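Local coordinates for aldo-keto reductase family 1, member B4 (Aldose reductase) (Schistosoma japonicum, PDB 4HBK), which probably reduces aldehydes, including aldose sugars, to alcohols with NADPH, as an oxidoreductase of the aldo-keto reductase family, at residues L278-L281 / L282-L286; R297-E300 / N301-F305; Q308-N311 / E312-H315. All blocks are in the same frame, centred on the assembly; numbering follows the deposited sequence.

Interaction 1 of 3, residues L278-L281 / L282-L286; sequences LRYL and LQRKL
Regular i to i+4 backbone bonds carry helix 273-283 to its last turn: Leu-282 N lies 2.8 Å from Leu-278 O, and Gln-283 N 2.9 Å from Arg-279 O. On one flank Arg-279 bends at its second torsion (CD turned to 76° about CB-CG), which carries the guanidinium back toward Gln-283. There NE donates to Gln-283 OE1 at 2.9 Å, almost straight at 171°; the oxygen lies in the guanidinium plane and is met on a lone pair, although the two flat groups are steeply turned against each other. The same OE1 accepts from Leu-309 N, and Arg-279 NH1 bonds Val-304 O, so both groups are fixed in rotation. The chain then leaves the helix through a Schellman motif. Lys-285 adopts a positive phi (69°), its N reaches Leu-282 O at 2.9 Å, and Leu-286 N makes a weak 3.3 Å bond to Leu-281 O. The apolar contact that accompanies this turn is present too: Leu-286 CD1 sits 3.7 Å from Leu-281 CD2, and Leu-281 also packs on Val-288 of the last barrel strand. Tyr-280 and Arg-284 run side by side, with Arg-284 CD 3.7 Å from Tyr-280 CZ. Their polar ends share only a weak bond, Arg-284 NH1 to Tyr-280 OH at 3.0 Å; Asn-318 OD1 is the stronger partner of the hydroxyl, and Pro-223 O that of the arginine, through NH2.

Interaction 2 of 3, residues R297-E300 / N301-F305; sequences RIEE and NFQVF
Glu-299 O is gripped twice: Phe-302 N bonds it at 3.1 Å, and the side-chain NE2 of Gln-303 at 2.9 Å. The two donors approach from opposite faces of the carbonyl plane, and neither uses a lone pair direction. Gln-303 achieves this by folding its chain at the second torsion (chi2 -58°), which turns the amide back over the helix end and leaves NE2 3.6 Å from Glu-299 CG. Just before these, Asn-301 N still makes an ordinary i to i+4 bond to Arg-297 O, at 2.9 Å, and the side-chain CG of Asn-301 rests 3.2 Å from that same oxygen. Gln-303 N reaches Glu-300 O at 3.1 Å, an oxygen that also accepts from Gln-275 NE2. Farther out, Glu-300 OE2 is held by Thr-272 OG1, whereas OE1 makes a long salt bridge to Arg-297 NE, at 3.7 Å. Phe-302 leads away from these bonds to meet the ring of Tyr-73, its plane inclined about 35° to that of the tyrosine. The change from i+4 to i+3 bonding, followed by an inverse gamma turn centred on Gln-303, is the tightened C-terminal turn of a helix packed outside the beta/alpha barrel.

Interaction 3 of 3, residues Q308-N311 / E312-H315; sequences QLSN and EEMH
Ser-310 and Glu-313 are brought together by their first torsions: the serine OG is swung to 70°, between its backbone N and carbonyl carbon, while Glu-313 CG lies anti to its own carbonyl carbon (chi1 -71°) and the rest of its chain runs extended back toward the serine. The result is a capping box at the start of helix 311-319, with Ser-310 as N-cap. In one direction Glu-313 N donates to Ser-310 OG at 3.2 Å; in the other Ser-310 N donates to Glu-313 OE1 at 2.9 Å. This second bond meets the carboxylate from above, 53° out of its plane, and the carboxylate carbon CD lies 3.3 Å from Ser-310 OG. Two backbone bonds then begin the regular helix, Met-314 N to Ser-310 O and His-315 N to Asn-311 O, each 2.9 Å long. Glu-313 is buried and its carboxylate has partners beyond the box: His-269 NE2 bonds OE1, and Arg-268 NH1 forms a salt bridge with OE2. These charged or polar neighbours on helix 260-269 would be expected to favour the ionised carboxylate and to fix its rotation, so the box is itself held from a second shell. Leu-309, the residue before the cap, crosses Glu-313 at about a right angle, and its CD2 approaches OE1 to 3.6 Å. It also crosses Met-314, giving the apolar pair of a hydrophobic staple, in which Leu-309 CD1 stands 3.9 Å from Met-314 SD.

Helix 273-283 is the element common to the set. Interaction 1 touches interaction 2 through Leu-278 CD1, 3.5 Å from Asn-301 O, and through Leu-282 CD1, 3.7 Å from Val-304 CG2; their centres are 14 Å apart. It meets interaction 3 through the Gln-283 to Leu-309 joint and Met-314 CE, 3.4 Å from Tyr-280 O, with centres 11 Å apart. Interactions 2 and 3 adjoin in sequence but do not otherwise touch each other, their centres 19 Å apart. All three lie in helices and helix ends outside the barrel, interaction 1 also reaching its last strand, and away from the predicted proton donor Tyr-82, Lys-111, predicted to lower its pKa, and the predicted substrate-binding His-144.

Interaction 1 of 3, residues L278-L281 / L282-L286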
ATOM      1  N   LEU A 278      -1.070 -12.295  -9.122  1.00 13.95           N
ATOM      2  CA  LEU A 278      -0.950 -12.137  -7.677  1.00 13.35           C
ATOM      3  C   LEU A 278      -0.062 -13.214  -7.046  1.00 14.55           C
ATOM      4  O   LEU A 278       0.736 -12.916  -6.161  1.00 11.93           O
ATOM      5  CB  LEU A 278      -2.333 -12.146  -7.025  1.00 12.60           C
ATOM      6  CG  LEU A 278      -3.219 -10.954  -7.396  1.00  9.94           C
ATOM      7  CD1 LEU A 278      -4.612 -11.139  -6.871  1.00  9.44           C
ATOM      8  CD2 LEU A 278      -2.624  -9.688  -6.829  1.00 11.72           C
ATOM      9  N   ARG A 279      -0.201 -14.460  -7.492  1.00 11.23           N
ATOM     10  CA  ARG A 279       0.614 -15.542  -6.950  1.00 11.87           C
ATOM     11  C   ARG A 279       2.082 -15.266  -7.230  1.00 14.25           C
ATOM     12  O   ARG A 279       2.950 -15.582  -6.415  1.00 14.29           O
ATOM     13  CB  ARG A 279       0.228 -16.884  -7.561  1.00 16.13           C
ATOM     14  CG  ARG A 279       0.946 -18.066  -6.932  1.00 12.97           C
ATOM     15  CD  ARG A 279       0.346 -18.402  -5.577  1.00 13.74           C
ATOM     16  NE  ARG A 279       1.293 -19.173  -4.783  1.00 14.83           N
ATOM     17  CZ  ARG A 279       1.094 -19.548  -3.526  1.00 20.47           C
ATOM     18  NH1 ARG A 279      -0.034 -19.223  -2.899  1.00 14.65           N
ATOM     19  NH2 ARG A 279       2.030 -20.254  -2.898  1.00 20.90           N
ATOM     20  N   TYR A 280       2.344 -14.668  -8.389  1.00 12.71           N
ATOM     21  CA  TYR A 280       3.689 -14.308  -8.783  1.00 12.33           C
ATOM     22  C   TYR A 280       4.314 -13.398  -7.721  1.00 16.04           C
ATOM     23  O   TYR A 280       5.454 -13.597  -7.295  1.00 14.83           O
ATOM     24  CB  TYR A 280       3.664 -13.608 -10.150  1.00 13.94           C
ATOM     25  CG  TYR A 280       4.843 -12.687 -10.383  1.00 12.98           C
ATOM     26  CD1 TYR A 280       6.098 -13.201 -10.672  1.00 15.39           C
ATOM     27  CD2 TYR A 280       4.701 -11.310 -10.310  1.00 12.65           C
ATOM     28  CE1 TYR A 280       7.180 -12.370 -10.885  1.00 16.61           C
ATOM     29  CE2 TYR A 280       5.777 -10.464 -10.516  1.00 12.51           C
ATOM     30  CZ  TYR A 280       7.020 -11.002 -10.796  1.00 14.65           C
ATOM     31  OH  TYR A 280       8.112 -10.186 -11.003  1.00  9.44           O
ATOM     32  N   LEU A 281       3.552 -12.397  -7.291  1.00 12.85           N
ATOM     33  CA  LEU A 281       4.034 -11.447  -6.304  1.00 14.96           C
ATOM     34  C   LEU A 281       4.118 -12.106  -4.939  1.00 13.78           C
ATOM     35  O   LEU A 281       5.080 -11.882  -4.193  1.00 11.31           O
ATOM     36  CB  LEU A 281       3.127 -10.217  -6.248  1.00 11.11           C
ATOM     37  CG  LEU A 281       3.066  -9.391  -7.533  1.00 11.45           C
ATOM     38  CD1 LEU A 281       1.950  -8.372  -7.438  1.00 10.34           C
ATOM     39  CD2 LEU A 281       4.401  -8.699  -7.798  1.00 11.31           C
ATOM     40  N   LEU A 282       3.121 -12.923  -4.606  1.00 10.80           N
ATOM     41  CA  LEU A 282       3.151 -13.615  -3.318  1.00 13.49           C
ATOM     42  C   LEU A 282       4.402 -14.503  -3.165  1.00 12.23           C
ATOM     43  O   LEU A 282       5.018 -14.559  -2.093  1.00 12.20           O
ATOM     44  CB  LEU A 282       1.868 -14.418  -3.098  1.00 13.79           C
ATOM     45  CG  LEU A 282       0.592 -13.592  -2.889  1.00 12.48           C
ATOM     46  CD1 LEU A 282      -0.647 -14.480  -2.958  1.00  9.15           C
ATOM     47  CD2 LEU A 282       0.649 -12.869  -1.559  1.00 10.41           C
ATOM     48  N   GLN A 283       4.794 -15.173  -4.244  1.00 12.83           N
ATOM     49  CA  GLN A 283       5.961 -16.056  -4.189  1.00 14.96           C
ATOM     50  C   GLN A 283       7.292 -15.287  -4.134  1.00 13.00           C
ATOM     51  O   GLN A 283       8.334 -15.865  -3.821  1.00 12.53           O
ATOM     52  CB  GLN A 283       5.920 -17.101  -5.311  1.00 14.15           C
ATOM     53  CG  GLN A 283       4.736 -18.075  -5.127  1.00 18.59           C
ATOM     54  CD  GLN A 283       4.734 -19.248  -6.091  1.00 14.15           C
ATOM     55  OE1 GLN A 283       3.698 -19.855  -6.328  1.00 14.52           O
ATOM     56  NE2 GLN A 283       5.893 -19.575  -6.642  1.00 14.28           N
ATOM     57  N   ARG A 284       7.245 -13.983  -4.408  1.00 10.22           N
ATOM     58  CA  ARG A 284       8.398 -13.122  -4.143  1.00 13.83           C
ATOM     59  C   ARG A 284       8.382 -12.552  -2.713  1.00 12.38           C
ATOM     60  O   ARG A 284       9.133 -11.632  -2.385  1.00 15.57           O
ATOM     61  CB  ARG A 284       8.500 -11.998  -5.182  1.00 15.49           C
ATOM     62  CG  ARG A 284       8.843 -12.479  -6.595  1.00 17.77           C
ATOM     63  CD  ARG A 284       8.869 -11.316  -7.596  1.00 16.51           C
ATOM     64  NE  ARG A 284       9.709 -10.206  -7.137  1.00 14.99           N
ATOM     65  CZ  ARG A 284       9.586  -8.948  -7.558  1.00 14.57           C
ATOM     66  NH1 ARG A 284       8.653  -8.634  -8.454  1.00  9.99           N
ATOM     67  NH2 ARG A 284      10.392  -7.999  -7.074  1.00 11.08           N
ATOM     68  N   LYS A 285       7.522 -13.113  -1.867  1.00 11.56           N
ATOM     69  CA  LYS A 285       7.431 -12.742  -0.451  1.00 12.14           C
ATOM     70  C   LYS A 285       6.873 -11.338  -0.248  1.00 12.53           C
ATOM     71  O   LYS A 285       7.287 -10.622   0.665  1.00 10.45           O
ATOM     72  CB  LYS A 285       8.788 -12.908   0.244  1.00 15.43           C
ATOM     73  CG  LYS A 285       9.415 -14.271  -0.017  1.00 22.12           C
ATOM     74  CD  LYS A 285      10.012 -14.886   1.234  1.00 34.01           C
ATOM     75  CE  LYS A 285      11.485 -14.522   1.408  1.00 52.29           C
ATOM     76  NZ  LYS A 285      12.190 -15.446   2.375  1.00 58.20           N
ATOM     77  N   LEU A 286       5.923 -10.964  -1.105  1.00 12.89           N
ATOM     78  CA  LEU A 286       5.285  -9.647  -1.055  1.00 12.21           C
ATOM     79  C   LEU A 286       3.887  -9.752  -0.464  1.00  9.39           C
ATOM     80  O   LEU A 286       3.253 -10.807  -0.535  1.00 10.76           O
ATOM     81  CB  LEU A 286       5.181  -9.056  -2.466  1.00  6.98           C
ATOM     82  CG  LEU A 286       6.521  -8.973  -3.201  1.00 10.62           C
ATOM     83  CD1 LEU A 286       6.339  -8.621  -4.667  1.00  7.46           C
ATOM     84  CD2 LEU A 286       7.446  -7.955  -2.522  1.00  8.52           C
TER

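Interaction 2 of 3, residues R297-E300 / N301-F305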
ATOM      1  N   ARG A 297     -14.537  -9.691  -8.864  1.00 14.65           N
ATOM      2  CA  ARG A 297     -13.086  -9.507  -8.877  1.00 17.29           C
ATOM      3  C   ARG A 297     -12.529  -9.610  -7.465  1.00 15.55           C
ATOM      4  O   ARG A 297     -11.499 -10.239  -7.237  1.00 16.20           O
ATOM      5  CB  ARG A 297     -12.696  -8.161  -9.482  1.00 21.18           C
ATOM      6  CG  ARG A 297     -13.162  -7.963 -10.910  1.00 24.75           C
ATOM      7  CD  ARG A 297     -13.268  -9.292 -11.637  1.00 36.29           C
ATOM      8  NE  ARG A 297     -12.298  -9.415 -12.720  1.00 50.20           N
ATOM      9  CZ  ARG A 297     -12.355  -8.725 -13.856  1.00 59.39           C
ATOM     10  NH1 ARG A 297     -13.335  -7.845 -14.053  1.00 57.99           N
ATOM     11  NH2 ARG A 297     -11.426  -8.908 -14.792  1.00 51.64           N
ATOM     12  N   ILE A 298     -13.214  -8.991  -6.516  1.00 13.03           N
ATOM     13  CA  ILE A 298     -12.796  -9.094  -5.130  1.00 16.02           C
ATOM     14  C   ILE A 298     -12.682 -10.559  -4.749  1.00 15.88           C
ATOM     15  O   ILE A 298     -11.702 -10.965  -4.132  1.00 14.83           O
ATOM     16  CB  ILE A 298     -13.755  -8.369  -4.192  1.00 14.79           C
ATOM     17  CG1 ILE A 298     -13.761  -6.876  -4.539  1.00 16.01           C
ATOM     18  CG2 ILE A 298     -13.331  -8.582  -2.752  1.00 11.41           C
ATOM     19  CD1 ILE A 298     -14.865  -6.078  -3.885  1.00 15.18           C
ATOM     20  N   GLU A 299     -13.665 -11.360  -5.145  1.00 13.01           N
ATOM     21  CA  GLU A 299     -13.657 -12.780  -4.805  1.00 16.53           C
ATOM     22  C   GLU A 299     -12.541 -13.528  -5.528  1.00 16.54           C
ATOM     23  O   GLU A 299     -11.780 -14.268  -4.912  1.00 18.94           O
ATOM     24  CB  GLU A 299     -15.008 -13.431  -5.108  1.00 16.38           C
ATOM     25  CG  GLU A 299     -15.001 -14.932  -4.892  1.00 25.69           C
ATOM     26  CD  GLU A 299     -16.386 -15.503  -4.624  1.00 33.40           C
ATOM     27  OE1 GLU A 299     -16.484 -16.458  -3.824  1.00 32.89           O
ATOM     28  OE2 GLU A 299     -17.370 -14.999  -5.207  1.00 36.14           O
ATOM     29  N   GLU A 300     -12.446 -13.332  -6.835  1.00 14.12           N
ATOM     30  CA  GLU A 300     -11.398 -13.956  -7.631  1.00 17.26           C
ATOM     31  C   GLU A 300      -9.989 -13.678  -7.073  1.00 14.09           C
ATOM     32  O   GLU A 300      -9.172 -14.591  -6.928  1.00 13.09           O
ATOM     33  CB  GLU A 300     -11.523 -13.498  -9.088  1.00 14.06           C
ATOM     34  CG  GLU A 300     -10.286 -13.682  -9.937  1.00 18.36           C
ATOM     35  CD  GLU A 300     -10.486 -13.199 -11.385  1.00 25.47           C
ATOM     36  OE1 GLU A 300     -11.636 -12.891 -11.785  1.00 29.92           O
ATOM     37  OE2 GLU A 300      -9.483 -13.133 -12.127  1.00 17.87           O
ATOM     38  N   ASN A 301      -9.713 -12.422  -6.743  1.00 15.31           N
ATOM     39  CA  ASN A 301      -8.385 -12.037  -6.250  1.00 14.19           C
ATOM     40  C   ASN A 301      -7.964 -12.812  -5.003  1.00 15.20           C
ATOM     41  O   ASN A 301      -6.771 -12.960  -4.723  1.00 15.17           O
ATOM     42  CB  ASN A 301      -8.315 -10.532  -5.963  1.00 12.47           C
ATOM     43  CG  ASN A 301      -8.358  -9.686  -7.230  1.00 14.76           C
ATOM     44  OD1 ASN A 301      -8.152 -10.195  -8.326  1.00 13.09           O
ATOM     45  ND2 ASN A 301      -8.610  -8.388  -7.077  1.00 10.07           N
ATOM     46  N   PHE A 302      -8.940 -13.313  -4.252  1.00 12.45           N
ATOM     47  CA  PHE A 302      -8.642 -13.955  -2.976  1.00 13.07           C
ATOM     48  C   PHE A 302      -8.311 -15.443  -3.137  1.00 15.95           C
ATOM     49  O   PHE A 302      -7.741 -16.050  -2.235  1.00 14.99           O
ATOM     50  CB  PHE A 302      -9.818 -13.764  -2.007  1.00 12.84           C
ATOM     51  CG  PHE A 302      -9.510 -14.126  -0.569  1.00 11.77           C
ATOM     52  CD1 PHE A 302      -8.718 -13.297   0.218  1.00 12.53           C
ATOM     53  CD2 PHE A 302     -10.046 -15.272   0.004  1.00 12.28           C
ATOM     54  CE1 PHE A 302      -8.436 -13.623   1.546  1.00 13.62           C
ATOM     55  CE2 PHE A 302      -9.785 -15.602   1.329  1.00 13.72           C
ATOM     56  CZ  PHE A 302      -8.977 -14.783   2.103  1.00 13.13           C
ATOM     57  N   GLN A 303      -8.660 -16.039  -4.277  1.00 14.33           N
ATOM     58  CA  GLN A 303      -8.439 -17.475  -4.450  1.00 14.61           C
ATOM     59  C   GLN A 303      -7.054 -17.745  -5.028  1.00 14.84           C
ATOM     60  O   GLN A 303      -6.925 -18.230  -6.151  1.00 13.40           O
ATOM     61  CB  GLN A 303      -9.509 -18.098  -5.356  1.00 16.12           C
ATOM     62  CG  GLN A 303     -10.919 -17.525  -5.198  1.00 17.96           C
ATOM     63  CD  GLN A 303     -11.464 -17.650  -3.783  1.00 22.93           C
ATOM     64  OE1 GLN A 303     -11.211 -18.636  -3.087  1.00 27.05           O
ATOM     65  NE2 GLN A 303     -12.211 -16.642  -3.347  1.00 21.10           N
ATOM     66  N   VAL A 304      -6.019 -17.433  -4.258  1.00 14.32           N
ATOM     67  CA  VAL A 304      -4.653 -17.534  -4.753  1.00 13.87           C
ATOM     68  C   VAL A 304      -3.757 -18.369  -3.840  1.00 15.13           C
ATOM     69  O   VAL A 304      -2.533 -18.243  -3.887  1.00 12.51           O
ATOM     70  CB  VAL A 304      -4.019 -16.135  -4.894  1.00 12.79           C
ATOM     71  CG1 VAL A 304      -4.670 -15.360  -6.018  1.00 11.71           C
ATOM     72  CG2 VAL A 304      -4.135 -15.369  -3.581  1.00 12.35           C
ATOM     73  N   PHE A 305      -4.360 -19.211  -3.005  1.00 16.19           N
ATOM     74  CA  PHE A 305      -3.597 -19.941  -1.993  1.00 18.05           C
ATOM     75  C   PHE A 305      -3.660 -21.453  -2.150  1.00 21.99           C
ATOM     76  O   PHE A 305      -3.373 -22.181  -1.196  1.00 23.55           O
ATOM     77  CB  PHE A 305      -4.061 -19.561  -0.580  1.00 16.01           C
ATOM     78  CG  PHE A 305      -3.852 -18.116  -0.247  1.00 21.91           C
ATOM     79  CD1 PHE A 305      -2.576 -17.621  -0.032  1.00 18.16           C
ATOM     80  CD2 PHE A 305      -4.931 -17.250  -0.154  1.00 18.45           C
ATOM     81  CE1 PHE A 305      -2.380 -16.287   0.273  1.00 20.66           C
ATOM     82  CE2 PHE A 305      -4.745 -15.918   0.143  1.00 17.66           C
ATOM     83  CZ  PHE A 305      -3.466 -15.432   0.356  1.00 19.00           C
TER

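Interaction 3 of 3, residues Q308-N311 / E312-H315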
ATOM      1  N   GLN A 308       0.819 -23.400  -6.889  1.00 21.25           N
ATOM      2  CA  GLN A 308       2.172 -22.878  -6.827  1.00 21.47           C
ATOM      3  C   GLN A 308       2.730 -22.727  -8.239  1.00 19.97           C
ATOM      4  O   GLN A 308       2.655 -23.653  -9.053  1.00 21.85           O
ATOM      5  CB  GLN A 308       3.063 -23.810  -5.992  1.00 20.44           C
ATOM      6  CG  GLN A 308       4.476 -23.270  -5.753  1.00 29.13           C
ATOM      7  CD  GLN A 308       4.732 -22.890  -4.301  1.00 38.21           C
ATOM      8  OE1 GLN A 308       4.979 -21.720  -3.983  1.00 33.12           O
ATOM      9  NE2 GLN A 308       4.683 -23.885  -3.411  1.00 46.87           N
ATOM     10  N   LEU A 309       3.261 -21.550  -8.536  1.00 13.56           N
ATOM     11  CA  LEU A 309       3.990 -21.344  -9.771  1.00 15.29           C
ATOM     12  C   LEU A 309       5.363 -21.998  -9.626  1.00 18.70           C
ATOM     13  O   LEU A 309       6.000 -21.903  -8.576  1.00 11.87           O
ATOM     14  CB  LEU A 309       4.143 -19.845 -10.065  1.00 11.96           C
ATOM     15  CG  LEU A 309       2.856 -19.047 -10.307  1.00 15.47           C
ATOM     16  CD1 LEU A 309       3.183 -17.596 -10.669  1.00 15.98           C
ATOM     17  CD2 LEU A 309       2.020 -19.685 -11.410  1.00 13.57           C
ATOM     18  N   SER A 310       5.814 -22.660 -10.685  1.00 15.96           N
ATOM     19  CA  SER A 310       7.127 -23.287 -10.696  1.00 19.22           C
ATOM     20  C   SER A 310       8.207 -22.241 -10.937  1.00 16.62           C
ATOM     21  O   SER A 310       7.912 -21.128 -11.361  1.00 16.31           O
ATOM     22  CB  SER A 310       7.197 -24.332 -11.802  1.00 16.38           C
ATOM     23  OG  SER A 310       7.193 -23.689 -13.062  1.00 14.40           O
ATOM     24  N   ASN A 311       9.459 -22.607 -10.679  1.00 19.26           N
ATOM     25  CA  ASN A 311      10.588 -21.709 -10.914  1.00 18.56           C
ATOM     26  C   ASN A 311      10.653 -21.211 -12.366  1.00 21.03           C
ATOM     27  O   ASN A 311      10.984 -20.052 -12.627  1.00 16.69           O
ATOM     28  CB  ASN A 311      11.916 -22.391 -10.525  1.00 24.91           C
ATOM     29  CG  ASN A 311      12.055 -22.625  -9.010  1.00 32.47           C
ATOM     30  OD1 ASN A 311      12.602 -23.645  -8.575  1.00 34.54           O
ATOM     31  ND2 ASN A 311      11.565 -21.683  -8.209  1.00 22.30           N
ATOM     32  N   GLU A 312      10.342 -22.094 -13.310  1.00 18.96           N
ATOM     33  CA  GLU A 312      10.380 -21.732 -14.725  1.00 23.39           C
ATOM     34  C   GLU A 312       9.282 -20.736 -15.049  1.00 19.21           C
ATOM     35  O   GLU A 312       9.495 -19.778 -15.787  1.00 20.74           O
ATOM     36  CB  GLU A 312      10.243 -22.977 -15.605  1.00 27.46           C
ATOM     37  CG  GLU A 312      10.352 -22.699 -17.105  1.00 37.88           C
ATOM     38  CD  GLU A 312      10.453 -23.981 -17.936  1.00 47.59           C
ATOM     39  OE1 GLU A 312      10.164 -23.934 -19.153  1.00 52.01           O
ATOM     40  OE2 GLU A 312      10.828 -25.035 -17.370  1.00 49.05           O
ATOM     41  N   GLU A 313       8.100 -20.961 -14.495  1.00 17.87           N
ATOM     42  CA  GLU A 313       7.014 -20.012 -14.672  1.00 16.55           C
ATOM     43  C   GLU A 313       7.388 -18.645 -14.079  1.00 19.71           C
ATOM     44  O   GLU A 313       7.169 -17.606 -14.706  1.00 15.65           O
ATOM     45  CB  GLU A 313       5.710 -20.570 -14.084  1.00 19.88           C
ATOM     46  CG  GLU A 313       5.129 -21.725 -14.914  1.00 18.58           C
ATOM     47  CD  GLU A 313       4.231 -22.653 -14.115  1.00 22.81           C
ATOM     48  OE1 GLU A 313       3.972 -22.346 -12.929  1.00 18.93           O
ATOM     49  OE2 GLU A 313       3.796 -23.694 -14.668  1.00 21.11           O
ATOM     50  N   MET A 314       7.985 -18.647 -12.889  1.00 18.86           N
ATOM     51  CA  MET A 314       8.389 -17.398 -12.259  1.00 16.09           C
ATOM     52  C   MET A 314       9.364 -16.671 -13.155  1.00 20.16           C
ATOM     53  O   MET A 314       9.211 -15.472 -13.404  1.00 21.50           O
ATOM     54  CB  MET A 314       9.005 -17.643 -10.877  1.00 14.92           C
ATOM     55  CG  MET A 314       7.989 -18.106  -9.837  1.00 16.58           C
ATOM     56  SD  MET A 314       6.774 -16.830  -9.409  1.00 17.23           S
ATOM     57  CE  MET A 314       7.829 -15.688  -8.511  1.00 13.31           C
ATOM     58  N   HIS A 315      10.360 -17.401 -13.652  1.00 19.55           N
ATOM     59  CA  HIS A 315      11.393 -16.809 -14.492  1.00 21.20           C
ATOM     60  C   HIS A 315      10.812 -16.237 -15.777  1.00 21.04           C
ATOM     61  O   HIS A 315      11.203 -15.152 -16.210  1.00 23.87           O
ATOM     62  CB  HIS A 315      12.478 -17.840 -14.823  1.00 24.39           C
ATOM     63  CG  HIS A 315      13.624 -17.282 -15.607  1.00 32.85           C
ATOM     64  ND1 HIS A 315      13.805 -17.541 -16.951  1.00 37.30           N
ATOM     65  CD2 HIS A 315      14.640 -16.463 -15.242  1.00 41.71           C
ATOM     66  CE1 HIS A 315      14.889 -16.918 -17.375  1.00 36.68           C
ATOM     67  NE2 HIS A 315      15.415 -16.254 -16.361  1.00 40.75           N
TER